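Long-range contacts in sylvaticin (Pythium sylvaticum, PDB 2POS), which is a secreted elicitin-like protein and, as in related elicitins, probably binds sterols or other lipids in a hydrophobic interior: residues L24-D29 with T53-T58; F13-L18 with K64-N69; T4-F9 with I72-D77; S31-L36 with P44-L49. All blocks are in the same frame, centred on the assembly; numbering follows the deposited sequence.

Interaction 1: residues L24-D29 with T53-T58; sequences LSVCQD and TAECFT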
# COMPACT_ATOMS: atom_id res chain seq x y z
N LEU A 24 4.84 0.55 9.38
CA LEU A 24 3.58 -0.11 8.99
C LEU A 24 2.51 0.10 10.06
O LEU A 24 1.43 0.61 9.76
CB LEU A 24 3.78 -1.61 8.72
CG LEU A 24 2.51 -2.40 8.36
CD1 LEU A 24 1.99 -2.03 6.97
CD2 LEU A 24 2.74 -3.91 8.46
N SER A 25 2.82 -0.29 11.29
CA SER A 25 1.88 -0.17 12.40
C SER A 25 1.48 1.28 12.66
O SER A 25 0.30 1.58 12.86
CB SER A 25 2.47 -0.80 13.66
OG SER A 25 1.66 -0.55 14.79
N VAL A 26 2.45 2.19 12.65
CA VAL A 26 2.16 3.61 12.92
C VAL A 26 1.22 4.20 11.87
O VAL A 26 0.26 4.89 12.21
CB VAL A 26 3.44 4.47 13.03
CG1 VAL A 26 3.08 5.95 13.26
CG2 VAL A 26 4.33 3.96 14.15
N CYS A 27 1.50 3.90 10.60
CA CYS A 27 0.68 4.42 9.51
C CYS A 27 -0.74 3.85 9.55
O CYS A 27 -1.71 4.61 9.43
CB CYS A 27 1.34 4.12 8.16
SG CYS A 27 0.42 4.76 6.74
N GLN A 28 -0.85 2.54 9.75
CA GLN A 28 -2.15 1.87 9.80
C GLN A 28 -2.99 2.35 10.98
O GLN A 28 -4.17 2.68 10.81
CB GLN A 28 -1.98 0.35 9.85
CG GLN A 28 -1.40 -0.24 8.55
CD GLN A 28 -1.32 -1.76 8.58
OE1 GLN A 28 -1.36 -2.41 7.53
NE2 GLN A 28 -1.19 -2.33 9.77
N ASP A 29 -2.37 2.45 12.15
CA ASP A 29 -3.08 2.92 13.34
C ASP A 29 -3.51 4.38 13.24
O ASP A 29 -4.59 4.74 13.70
CB ASP A 29 -2.23 2.72 14.60
CG ASP A 29 -2.06 1.25 14.97
OD1 ASP A 29 -2.68 0.38 14.32
OD2 ASP A 29 -1.30 0.96 15.92
N THR A 53 0.92 12.07 8.16
CA THR A 53 1.66 11.14 9.02
C THR A 53 2.99 10.80 8.35
O THR A 53 3.02 10.14 7.30
CB THR A 53 0.82 9.86 9.28
OG1 THR A 53 -0.46 10.22 9.83
CG2 THR A 53 1.53 8.90 10.25
N ALA A 54 4.09 11.27 8.94
CA ALA A 54 5.42 11.05 8.36
C ALA A 54 5.66 9.57 8.08
O ALA A 54 6.24 9.22 7.05
CB ALA A 54 6.51 11.60 9.28
N GLU A 55 5.21 8.72 9.00
CA GLU A 55 5.45 7.28 8.90
C GLU A 55 4.75 6.64 7.70
O GLU A 55 5.21 5.61 7.19
CB GLU A 55 5.03 6.58 10.19
CG GLU A 55 5.98 6.87 11.36
CD GLU A 55 5.63 8.13 12.15
OE1 GLU A 55 4.70 8.89 11.77
OE2 GLU A 55 6.29 8.36 13.18
N CYS A 56 3.65 7.24 7.25
CA CYS A 56 3.00 6.76 6.02
C CYS A 56 3.88 6.98 4.79
O CYS A 56 3.95 6.13 3.92
CB CYS A 56 1.62 7.39 5.84
SG CYS A 56 0.43 6.78 7.04
N PHE A 57 4.58 8.11 4.74
CA PHE A 57 5.56 8.35 3.67
C PHE A 57 6.71 7.35 3.76
O PHE A 57 7.17 6.82 2.74
CB PHE A 57 6.08 9.78 3.72
CG PHE A 57 5.04 10.80 3.37
CD1 PHE A 57 4.14 11.26 4.32
CD2 PHE A 57 4.95 11.31 2.07
CE1 PHE A 57 3.16 12.19 4.00
CE2 PHE A 57 3.98 12.25 1.74
CZ PHE A 57 3.09 12.70 2.70
N THR A 58 7.18 7.09 4.98
CA THR A 58 8.21 6.08 5.22
C THR A 58 7.73 4.70 4.75
O THR A 58 8.47 3.98 4.07
CB THR A 58 8.60 6.02 6.71
OG1 THR A 58 9.02 7.34 7.12
CG2 THR A 58 9.75 5.03 6.95
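Cys27 and Cys56 lie 4.8 Å apart at their CA atoms, where helices 24-29 and 54-58 come to 8.0 Å between their axes and cross with their N-to-C directions 127° apart. At this point the two helices are covalently joined: Cys27 SG and Cys56 SG are 2.0 Å apart, and the disulfide has a chi3 of 105°. The two half-cystines reach the bond differently. In Cys27 the sulfur is anti to the backbone N (chi1 -179°), which carries it straight across to the facing helix, whereas in Cys56 it lies beside the backbone N and lets the bridge leave along the flank of its helix. Elicitins are small helical proteins held by three disulfides, and this one ties the helix spanning residues 22-31 to the one spanning 54-64. Met50 touches both half-cystines and Leu59 touches Cys27, giving the buried bridge an apolar surrounding. One residue before each half-cystine, nearer the surface, Val26 meets Glu55. The Glu55 chain bends at chi2 and folds its carboxylate over the valine; Val26 CG1 consequently stands almost squarely above the flat face of that group, 3.5 Å from Glu55 CD, and also touches the aliphatic stem at Glu55 CG (3.6 Å). This is a dispersion contact, with no hydrogen bond passing between the two segments. Thr53, at the N-cap position of the second helix, adds a marginal touch of its methyl, CG2, on Val26 CG1 at 4.5 Å, while its OG1 is hydrogen-bonded to Leu49 O instead of capping the helix.

Interaction 2: residues F13-L18 with K64-N69; sequences FKLAPL and KALNPN
Leu66 and Lys14 dominate this contact, the first through apolar packing and the second through its charge. Among the apolar pairs, the fork of Leu66 enters the bend formed by residues 14-18. Its CD1 branch lies 3.9 Å from Leu15 CD2, the two side chains crossing at about a right angle, and 4.1 Å from Leu18 CG; its CD2 branch runs along the proline ring, 3.8 Å from Pro17 CG. The same fork straddles a backbone carbonyl, with Leu66 CD1 at 3.4 Å from Lys14 O. Leu66 is presented by a type I beta turn from Lys64 to Asn67 that closes helix 54-64, Asn67 leaving the helical region with positive phi; opposite it, a second type I turn, Phe13 to Ala16, leads out of helix 10-13. Two helix ends thus meet here. Leu18 also packs on Leu59 and Ile63, which continues the contact into the interior. The polar part rests on Lys14, whose chain is extended beyond CG and so delivers its ammonium past Leu66. Lys14 NZ donates to Asn67 O at 3.0 Å, from a position tilted 26° out of the carbonyl plane, with a C=O...N angle of 142°. It also stands above the flat face of the Asn69 amide, 3.3 Å from Asn69 CG. Glu11 completes the site: its OE1 forms a salt bridge with Lys14 NZ, while its OE2 accepts from the backbone N of Asn69.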
# COMPACT_ATOMS: atom_id res chain seq x y z
N PHE A 13 4.33 -12.43 -1.11
CA PHE A 13 5.52 -12.73 -0.32
C PHE A 13 6.53 -11.59 -0.33
O PHE A 13 7.32 -11.43 0.61
CB PHE A 13 6.18 -14.04 -0.75
CG PHE A 13 5.28 -15.25 -0.63
CD1 PHE A 13 5.31 -16.25 -1.61
CD2 PHE A 13 4.41 -15.41 0.45
CE1 PHE A 13 4.49 -17.37 -1.52
CE2 PHE A 13 3.59 -16.54 0.55
CZ PHE A 13 3.64 -17.52 -0.44
N LYS A 14 6.50 -10.77 -1.38
CA LYS A 14 7.36 -9.58 -1.46
C LYS A 14 7.11 -8.61 -0.31
O LYS A 14 8.01 -7.84 0.04
CB LYS A 14 7.12 -8.81 -2.76
CG LYS A 14 7.68 -9.43 -4.01
CD LYS A 14 7.42 -8.44 -5.13
CE LYS A 14 7.79 -9.00 -6.47
NZ LYS A 14 7.44 -8.00 -7.52
N LEU A 15 5.90 -8.62 0.23
CA LEU A 15 5.50 -7.67 1.28
C LEU A 15 6.05 -8.03 2.66
O LEU A 15 5.89 -7.24 3.59
CB LEU A 15 3.98 -7.56 1.33
CG LEU A 15 3.25 -7.19 0.04
CD1 LEU A 15 1.75 -7.27 0.28
CD2 LEU A 15 3.66 -5.82 -0.45
N ALA A 16 6.69 -9.19 2.80
CA ALA A 16 7.10 -9.70 4.12
C ALA A 16 7.91 -8.71 4.97
O ALA A 16 7.66 -8.58 6.17
CB ALA A 16 7.83 -11.04 3.98
N PRO A 17 8.88 -8.00 4.36
CA PRO A 17 9.66 -7.04 5.18
C PRO A 17 8.81 -6.00 5.91
O PRO A 17 9.23 -5.48 6.95
CB PRO A 17 10.55 -6.36 4.14
CG PRO A 17 10.72 -7.37 3.08
CD PRO A 17 9.37 -8.03 2.97
N LEU A 18 7.62 -5.69 5.40
CA LEU A 18 6.80 -4.66 6.03
C LEU A 18 6.41 -5.01 7.46
O LEU A 18 6.26 -4.12 8.29
CB LEU A 18 5.55 -4.36 5.20
CG LEU A 18 5.76 -3.92 3.75
CD1 LEU A 18 4.40 -3.67 3.16
CD2 LEU A 18 6.63 -2.67 3.67
N LYS A 64 7.85 0.80 -2.05
CA LYS A 64 8.54 1.03 -3.32
C LYS A 64 9.81 0.19 -3.42
O LYS A 64 10.10 -0.37 -4.48
CB LYS A 64 8.89 2.51 -3.49
CG LYS A 64 7.73 3.38 -3.88
CD LYS A 64 8.20 4.81 -4.04
CE LYS A 64 7.06 5.70 -4.46
NZ LYS A 64 7.50 7.11 -4.51
N ALA A 65 10.55 0.12 -2.32
CA ALA A 65 11.82 -0.62 -2.25
C ALA A 65 11.68 -2.13 -2.48
O ALA A 65 12.67 -2.82 -2.79
CB ALA A 65 12.51 -0.34 -0.90
N LEU A 66 10.46 -2.64 -2.33
CA LEU A 66 10.16 -4.05 -2.60
C LEU A 66 9.96 -4.33 -4.08
O LEU A 66 9.78 -5.48 -4.48
CB LEU A 66 8.89 -4.48 -1.87
CG LEU A 66 8.74 -4.12 -0.40
CD1 LEU A 66 7.33 -4.46 0.03
CD2 LEU A 66 9.77 -4.84 0.46
N ASN A 67 9.96 -3.28 -4.89
CA ASN A 67 9.72 -3.40 -6.33
C ASN A 67 8.44 -4.15 -6.68
O ASN A 67 8.49 -5.17 -7.37
CB ASN A 67 10.94 -4.00 -7.02
CG ASN A 67 12.15 -3.12 -6.90
OD1 ASN A 67 12.07 -1.91 -7.11
ND2 ASN A 67 13.28 -3.71 -6.52
N PRO A 68 7.28 -3.64 -6.23
CA PRO A 68 6.00 -4.28 -6.53
C PRO A 68 5.73 -4.24 -8.03
O PRO A 68 6.08 -3.27 -8.69
CB PRO A 68 4.98 -3.41 -5.79
CG PRO A 68 5.64 -2.09 -5.64
CD PRO A 68 7.09 -2.41 -5.44
N ASN A 69 5.11 -5.31 -8.55
CA ASN A 69 4.78 -5.39 -9.96
C ASN A 69 3.54 -4.59 -10.30
O ASN A 69 2.73 -4.28 -9.44
CB ASN A 69 4.62 -6.86 -10.38
CG ASN A 69 5.94 -7.59 -10.47
OD1 ASN A 69 6.99 -6.97 -10.60
ND2 ASN A 69 5.90 -8.91 -10.41

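Interaction 3: residues T4-F9 with I72-D77; sequences TKECAF and ILVFGD
Lys5 and Cys7 hold Ile72 by two hydrogen bonds to its backbone. Ile72 N donates to Lys5 O at 2.8 Å, nearly straight (173° at the hydrogen) and in the carbonyl plane. Ile72 O accepts from Cys7 N, also at 2.8 Å, but here the donor stands 48° out of the carbonyl plane. One residue bonded to both neighbours of Glu6 is the pattern of a parallel beta bridge, limited here to a single pair. A water extends it by one step: it accepts from Val74 N (3.1 Å) and donates to Cys7 O (2.7 Å). Cys7 SG, beside its own backbone N, swings back over the Ile72 carbonyl and lies 3.5 Å from Ile72 C. The disulfide to Cys71, next in sequence to Ile72, fixes that position covalently. Farther along, the extended chain of Glu6 lays its carboxylate against the valine methyl, Glu6 CD to Val74 CG2 being 3.8 Å. A salt bridge from Glu6 OE2 to Arg79 holds the carboxylate there. The N-terminal segment therefore lines strand 73-75, which pairs antiparallel with strand 78-80, while Leu73 packs on Leu80 and on Glu11 and Phe12 of helix 10-13.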
# COMPACT_ATOMS: atom_id res chain seq x y z
N THR A 4 -6.19 -5.27 -15.30
CA THR A 4 -6.79 -6.57 -15.63
C THR A 4 -5.89 -7.73 -15.22
O THR A 4 -6.34 -8.67 -14.55
CB THR A 4 -7.12 -6.67 -17.14
OG1 THR A 4 -8.03 -5.63 -17.49
CG2 THR A 4 -7.75 -8.03 -17.46
N LYS A 5 -4.63 -7.67 -15.64
CA LYS A 5 -3.67 -8.72 -15.34
C LYS A 5 -3.47 -8.85 -13.84
O LYS A 5 -3.16 -7.87 -13.16
CB LYS A 5 -2.36 -8.43 -16.05
CG LYS A 5 -1.30 -9.51 -15.96
CD LYS A 5 -0.22 -9.28 -17.03
CE LYS A 5 0.55 -7.98 -16.80
NZ LYS A 5 1.60 -7.74 -17.83
N GLU A 6 -3.66 -10.07 -13.33
CA GLU A 6 -3.54 -10.34 -11.90
C GLU A 6 -2.13 -10.81 -11.53
O GLU A 6 -1.47 -11.51 -12.30
CB GLU A 6 -4.61 -11.33 -11.44
CG GLU A 6 -6.00 -10.70 -11.48
CD GLU A 6 -7.16 -11.68 -11.37
OE1 GLU A 6 -6.95 -12.85 -10.99
OE2 GLU A 6 -8.30 -11.26 -11.67
N CYS A 7 -1.68 -10.39 -10.35
CA CYS A 7 -0.39 -10.80 -9.81
C CYS A 7 -0.45 -12.27 -9.44
O CYS A 7 -1.49 -12.75 -8.96
CB CYS A 7 -0.04 -10.02 -8.54
SG CYS A 7 -0.14 -8.23 -8.64
N ALA A 8 0.66 -12.96 -9.64
CA ALA A 8 0.86 -14.29 -9.06
C ALA A 8 0.81 -14.16 -7.54
O ALA A 8 1.15 -13.11 -6.99
CB ALA A 8 2.19 -14.85 -9.50
N PHE A 9 0.40 -15.22 -6.86
CA PHE A 9 0.30 -15.16 -5.40
C PHE A 9 1.64 -14.81 -4.75
O PHE A 9 1.67 -14.19 -3.69
CB PHE A 9 -0.27 -16.47 -4.82
CG PHE A 9 -0.58 -16.38 -3.35
CD1 PHE A 9 -1.77 -15.84 -2.91
CD2 PHE A 9 0.34 -16.84 -2.40
CE1 PHE A 9 -2.06 -15.75 -1.55
CE2 PHE A 9 0.06 -16.75 -1.04
CZ PHE A 9 -1.14 -16.20 -0.62
N ILE A 72 -2.71 -6.54 -10.69
CA ILE A 72 -3.76 -6.50 -9.68
C ILE A 72 -3.55 -7.63 -8.67
O ILE A 72 -3.59 -8.81 -9.01
CB ILE A 72 -5.17 -6.59 -10.32
CG1 ILE A 72 -5.45 -5.34 -11.18
CG2 ILE A 72 -6.25 -6.80 -9.26
CD1 ILE A 72 -5.66 -4.05 -10.38
N LEU A 73 -3.30 -7.22 -7.42
CA LEU A 73 -3.24 -8.13 -6.29
C LEU A 73 -4.65 -8.40 -5.78
O LEU A 73 -5.38 -7.47 -5.44
CB LEU A 73 -2.38 -7.50 -5.18
CG LEU A 73 -1.95 -8.36 -3.99
CD1 LEU A 73 -1.00 -9.46 -4.44
CD2 LEU A 73 -1.29 -7.48 -2.95
N VAL A 74 -5.01 -9.68 -5.76
CA VAL A 74 -6.35 -10.13 -5.38
C VAL A 74 -6.30 -10.78 -4.00
O VAL A 74 -5.64 -11.80 -3.83
CB VAL A 74 -6.91 -11.14 -6.42
CG1 VAL A 74 -8.28 -11.67 -5.99
CG2 VAL A 74 -7.00 -10.50 -7.78
N PHE A 75 -7.02 -10.19 -3.05
CA PHE A 75 -7.10 -10.70 -1.68
C PHE A 75 -8.57 -10.79 -1.29
O PHE A 75 -9.14 -9.83 -0.77
CB PHE A 75 -6.30 -9.81 -0.72
CG PHE A 75 -6.24 -10.34 0.69
CD1 PHE A 75 -5.37 -11.37 1.02
CD2 PHE A 75 -7.05 -9.81 1.68
CE1 PHE A 75 -5.31 -11.87 2.31
CE2 PHE A 75 -7.01 -10.30 2.98
CZ PHE A 75 -6.14 -11.33 3.29
N GLY A 76 -9.18 -11.94 -1.55
CA GLY A 76 -10.64 -12.06 -1.45
C GLY A 76 -11.30 -11.13 -2.46
O GLY A 76 -10.98 -11.18 -3.65
N ASP A 77 -12.20 -10.27 -1.99
CA ASP A 77 -12.86 -9.28 -2.83
C ASP A 77 -12.04 -8.00 -3.00
O ASP A 77 -12.42 -7.12 -3.78
CB ASP A 77 -14.25 -8.96 -2.28
CG ASP A 77 -15.23 -10.06 -2.55
OD1 ASP A 77 -14.86 -10.99 -3.30
OD2 ASP A 77 -16.36 -10.01 -2.02
O HOH W 1 -3.49 -11.74 -7.43

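Interaction 4: residues S31-L36 with P44-L49; sequences SGWQML and PEQLKL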
# COMPACT_ATOMS: atom_id res chain seq x y z
N SER A 31 -4.13 6.11 10.42
CA SER A 31 -5.04 6.39 9.31
C SER A 31 -6.28 5.51 9.25
O SER A 31 -7.29 5.91 8.66
CB SER A 31 -4.28 6.29 7.98
OG SER A 31 -3.90 4.95 7.73
N GLY A 32 -6.20 4.31 9.82
CA GLY A 32 -7.27 3.33 9.69
C GLY A 32 -7.20 2.54 8.38
O GLY A 32 -8.01 1.63 8.16
N TRP A 33 -6.26 2.91 7.51
CA TRP A 33 -6.00 2.16 6.27
C TRP A 33 -5.07 0.99 6.55
O TRP A 33 -4.05 1.15 7.21
CB TRP A 33 -5.37 3.05 5.20
CG TRP A 33 -4.89 2.30 3.99
CD1 TRP A 33 -5.66 1.76 3.00
CD2 TRP A 33 -3.53 2.01 3.64
NE1 TRP A 33 -4.86 1.15 2.05
CE2 TRP A 33 -3.55 1.29 2.42
CE3 TRP A 33 -2.29 2.29 4.23
CZ2 TRP A 33 -2.38 0.85 1.79
CZ3 TRP A 33 -1.13 1.85 3.61
CH2 TRP A 33 -1.18 1.14 2.40
N GLN A 34 -5.42 -0.18 6.02
CA GLN A 34 -4.61 -1.37 6.23
C GLN A 34 -3.92 -1.84 4.95
O GLN A 34 -4.55 -1.94 3.90
CB GLN A 34 -5.45 -2.51 6.82
CG GLN A 34 -6.34 -2.11 8.02
CD GLN A 34 -5.56 -1.48 9.18
OE1 GLN A 34 -5.96 -0.45 9.74
NE2 GLN A 34 -4.45 -2.11 9.56
N MET A 35 -2.62 -2.13 5.08
CA MET A 35 -1.82 -2.73 4.01
C MET A 35 -1.71 -4.24 4.25
O MET A 35 -1.75 -5.01 3.30
CB MET A 35 -0.43 -2.08 3.95
CG MET A 35 0.51 -2.62 2.86
SD MET A 35 -0.00 -2.19 1.18
CE MET A 35 -0.52 -3.79 0.52
N LEU A 36 -1.56 -4.65 5.51
CA LEU A 36 -1.50 -6.07 5.86
C LEU A 36 -2.50 -6.42 6.97
O LEU A 36 -2.32 -6.00 8.11
CB LEU A 36 -0.08 -6.48 6.30
CG LEU A 36 1.10 -6.30 5.34
CD1 LEU A 36 2.38 -6.77 6.02
CD2 LEU A 36 0.88 -7.05 4.04
N PRO A 44 -10.71 8.66 0.83
CA PRO A 44 -10.26 10.04 0.99
C PRO A 44 -9.99 10.43 2.45
O PRO A 44 -9.02 11.14 2.72
CB PRO A 44 -11.41 10.85 0.40
CG PRO A 44 -12.03 9.91 -0.61
CD PRO A 44 -11.97 8.57 0.07
N GLU A 45 -10.82 9.94 3.37
CA GLU A 45 -10.65 10.20 4.81
C GLU A 45 -9.34 9.60 5.31
O GLU A 45 -8.60 10.25 6.04
CB GLU A 45 -11.82 9.63 5.62
CG GLU A 45 -13.14 10.38 5.44
CD GLU A 45 -13.94 9.98 4.19
OE1 GLU A 45 -13.55 9.04 3.47
OE2 GLU A 45 -14.97 10.63 3.93
N GLN A 46 -9.06 8.37 4.90
CA GLN A 46 -7.82 7.68 5.28
C GLN A 46 -6.62 8.36 4.67
O GLN A 46 -5.60 8.55 5.35
CB GLN A 46 -7.87 6.21 4.87
CG GLN A 46 -8.83 5.39 5.71
CD GLN A 46 -9.19 4.06 5.07
OE1 GLN A 46 -8.85 3.80 3.92
NE2 GLN A 46 -9.89 3.22 5.82
N LEU A 47 -6.73 8.73 3.40
CA LEU A 47 -5.64 9.41 2.70
C LEU A 47 -5.26 10.73 3.39
O LEU A 47 -4.07 11.03 3.54
CB LEU A 47 -6.01 9.65 1.23
CG LEU A 47 -4.91 10.25 0.35
CD1 LEU A 47 -3.68 9.34 0.30
CD2 LEU A 47 -5.45 10.48 -1.07
N LYS A 48 -6.27 11.51 3.78
CA LYS A 48 -6.08 12.74 4.54
C LYS A 48 -5.17 12.50 5.74
O LYS A 48 -4.20 13.23 5.97
CB LYS A 48 -7.44 13.26 5.03
CG LYS A 48 -7.41 14.61 5.76
CD LYS A 48 -7.76 15.78 4.86
CE LYS A 48 -6.52 16.45 4.28
NZ LYS A 48 -6.84 17.66 3.48
N LEU A 49 -5.51 11.47 6.51
CA LEU A 49 -4.74 11.09 7.68
C LEU A 49 -3.33 10.63 7.32
O LEU A 49 -2.36 11.05 7.94
CB LEU A 49 -5.48 10.02 8.48
CG LEU A 49 -6.67 10.52 9.30
CD1 LEU A 49 -7.65 9.40 9.62
CD2 LEU A 49 -6.18 11.19 10.59
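Gln46 reaches from helix 44-49 across the bend at Ser31-Trp33, and its chain is extended beyond CG. Gln46 CB starts between two partners, 3.8 Å from Ser31 O and 4.0 Å from Trp33 CB. CG presses closest on the serine carbonyl, with Gln46 CG at 3.4 Å from Ser31 O. Gln46 CD then passes along the tryptophan backbone, 3.9 Å from Trp33 CA. At the tip the branches part: Gln46 OE1 lies at the indole edge near the ring plane, 3.9 Å from Trp33 CD1, whereas NE2 faces Gly32 O at an angle too poor for a hydrogen bond. Amide and ring planes are 62° apart, so the two do not stack. The polar grip on OE1 comes from the backbone N of Thr43, just before the glutamine's own helix. The bend it crosses is an ST turn at the end of helix 22-31: Ser31 OG accepts from Trp33 N at 3.1 Å (156° at the hydrogen) while also bonding Cys27 O, and Gly32 supplies the positive phi. Farther along the helix Leu49 covers the serine, with Leu49 CB 3.7 Å from Ser31 CA. Trp33 NE1 is hydrogen-bonded to Gly40 O.

From the N terminus the first segments of interactions 3, 2, 1 and 4 appear in that order, and their partners follow in reverse, so the four loops sit one within another and none cross. Interaction 4 closes the shortest, between helices 22-31 and 44-51; interaction 1 encloses it by reaching helix 54-64; interaction 2 joins the region after helix 10-13 to the end of helix 54-64; interaction 3 brings the N-terminal segment to strand 73-75. Gln28 OE1 links interactions 1 and 4 through Met35 N and Leu36 N. Leu15 and Leu18 of interaction 2 pack on Met35 and Leu36, while interactions 1 and 3 lie on opposite sides of the chain's centre.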